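GH127 beta-L-arabinofuranoside (Geobacillus stearothermophilus, PDB 4QK0) probably hydrolyses beta-L-arabinofuranosides, releasing L-arabinose, as a glycoside hydrolase of family 127. Local coordinates at residues Leu350-Lys355 / Phe437-Val442. Residues are numbered along the deposited sequence; the frame is centred on the assembly and turned at random.
Sequences LEMDGK and FVHLYV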
# COMPACT_ATOMS: atom_id res chain seq x y z
N LEU A 350 -33.82 15.39 -6.44
CA LEU A 350 -33.38 16.76 -6.50
C LEU A 350 -33.28 17.31 -7.92
O LEU A 350 -33.46 18.50 -8.15
CB LEU A 350 -32.02 16.82 -5.85
CG LEU A 350 -31.33 18.14 -5.60
CD1 LEU A 350 -32.21 19.03 -4.73
CD2 LEU A 350 -30.00 17.85 -4.91
N GLU A 351 -33.00 16.43 -8.86
CA GLU A 351 -32.86 16.80 -10.24
C GLU A 351 -32.88 15.48 -11.07
O GLU A 351 -32.10 14.53 -10.82
CB GLU A 351 -31.57 17.56 -10.40
CG GLU A 351 -31.27 18.09 -11.79
CD GLU A 351 -29.78 18.32 -11.99
OE1 GLU A 351 -29.02 18.37 -10.98
OE2 GLU A 351 -29.33 18.40 -13.16
N MSE A 352 -33.75 15.44 -12.05
CA MSE A 352 -33.91 14.30 -12.91
C MSE A 352 -32.82 14.29 -13.96
O MSE A 352 -32.96 14.85 -15.03
CB MSE A 352 -35.29 14.33 -13.50
CG MSE A 352 -35.48 13.02 -14.25
SE MSE A 352 -35.44 11.40 -13.09
CE MSE A 352 -36.56 12.03 -11.62
N ASP A 353 -31.70 13.63 -13.65
CA ASP A 353 -30.56 13.50 -14.54
C ASP A 353 -30.16 12.02 -14.61
O ASP A 353 -29.83 11.38 -13.58
CB ASP A 353 -29.43 14.39 -14.03
CG ASP A 353 -28.29 14.49 -14.99
OD1 ASP A 353 -27.97 13.51 -15.76
OD2 ASP A 353 -27.70 15.57 -14.98
N GLY A 354 -30.21 11.48 -15.80
CA GLY A 354 -29.79 10.12 -16.07
C GLY A 354 -28.41 9.76 -15.49
O GLY A 354 -28.20 8.62 -15.11
N LYS A 355 -27.51 10.73 -15.34
CA LYS A 355 -26.17 10.41 -14.79
C LYS A 355 -26.24 9.89 -13.37
O LYS A 355 -25.41 9.10 -12.98
CB LYS A 355 -25.22 11.58 -14.90
CG LYS A 355 -25.41 12.66 -13.82
CD LYS A 355 -24.78 14.03 -14.21
CE LYS A 355 -25.26 15.16 -13.31
NZ LYS A 355 -24.25 16.13 -12.93
N PHE A 437 -41.34 7.93 -14.25
CA PHE A 437 -39.91 7.72 -14.65
C PHE A 437 -39.53 6.26 -14.48
O PHE A 437 -39.87 5.67 -13.47
CB PHE A 437 -38.95 8.58 -13.84
CG PHE A 437 -39.07 10.04 -14.12
CD1 PHE A 437 -38.45 10.59 -15.20
CD2 PHE A 437 -39.88 10.84 -13.34
CE1 PHE A 437 -38.59 11.92 -15.49
CE2 PHE A 437 -40.03 12.19 -13.60
CZ PHE A 437 -39.39 12.73 -14.69
N VAL A 438 -38.90 5.69 -15.52
CA VAL A 438 -38.28 4.37 -15.46
C VAL A 438 -36.75 4.57 -15.32
O VAL A 438 -36.10 5.07 -16.24
CB VAL A 438 -38.59 3.55 -16.71
CG1 VAL A 438 -38.11 2.12 -16.55
CG2 VAL A 438 -40.10 3.52 -16.92
N HIS A 439 -36.22 4.23 -14.14
CA HIS A 439 -34.78 4.36 -13.88
C HIS A 439 -34.01 3.10 -14.28
O HIS A 439 -32.97 3.18 -14.93
CB HIS A 439 -34.50 4.55 -12.42
CG HIS A 439 -35.08 5.78 -11.85
ND1 HIS A 439 -35.13 6.97 -12.55
CD2 HIS A 439 -35.65 6.01 -10.65
CE1 HIS A 439 -35.71 7.88 -11.80
NE2 HIS A 439 -36.02 7.33 -10.63
N LEU A 440 -34.53 1.93 -13.88
CA LEU A 440 -33.85 0.64 -14.11
C LEU A 440 -34.68 -0.27 -15.01
O LEU A 440 -35.94 -0.20 -15.06
CB LEU A 440 -33.65 -0.06 -12.78
CG LEU A 440 -32.90 0.74 -11.68
CD1 LEU A 440 -32.80 -0.03 -10.38
CD2 LEU A 440 -31.53 1.11 -12.12
N TYR A 441 -33.95 -1.04 -15.81
CA TYR A 441 -34.56 -1.94 -16.76
C TYR A 441 -34.51 -3.36 -16.17
O TYR A 441 -33.51 -4.04 -16.16
CB TYR A 441 -33.90 -1.80 -18.12
CG TYR A 441 -34.21 -0.43 -18.67
CD1 TYR A 441 -35.49 -0.09 -19.03
CD2 TYR A 441 -33.23 0.55 -18.76
CE1 TYR A 441 -35.80 1.18 -19.49
CE2 TYR A 441 -33.54 1.83 -19.21
CZ TYR A 441 -34.84 2.12 -19.60
OH TYR A 441 -35.16 3.38 -20.02
N VAL A 442 -35.64 -3.73 -15.60
CA VAL A 442 -35.80 -4.89 -14.75
C VAL A 442 -37.19 -5.39 -15.04
O VAL A 442 -38.14 -4.61 -14.95
CB VAL A 442 -35.77 -4.51 -13.26
CG1 VAL A 442 -36.01 -5.75 -12.41
CG2 VAL A 442 -34.45 -3.87 -12.88
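Met352, present as selenomethionine, makes a Met-aromatic contact with Phe437 that joins the turn between helices 334-350 and 354-365 of the GH127 catalytic domain to strand 436-438 of the middle domain. Met352 is the centre of an inverse gamma turn, and its CB points toward the strand. With CG anti to the backbone N (chi1 -173°), the side chain reaches the phenyl ring, where CG lies 3.5 Å from CE1 of Phe437. Bends at chi2 and chi3 then fold the chain back over one ring face. SE sits 4.0 Å from the Phe437 ring centroid, 21° off the normal, so it rides above the face. The terminal CE is more nearly centred, 3.9 Å from the same centroid and 10° off the normal, which meets the criterion for CH-pi. Replacing Phe437 by an alanine removes the ring face on which SE and CE rest, and is likely to leave the Met352 methyl freer to turn. The selenium has a second aromatic neighbour: it approaches His439 in the imidazole plane, at the edge. A hydrogen bond between His439 ND1 and Tyr513 OH probably helps fix the rotation of that ring. Met352 is also touched by Leu430 of strand 429-431 and by Tyr513 and Tyr515 of strand 513-517. No hydrogen bond crosses between the segments; beyond the turn, Asp353 N-caps the next helix. At the imidazole edge, CE1 of His439 stands 3.8 Å from SE of Met352.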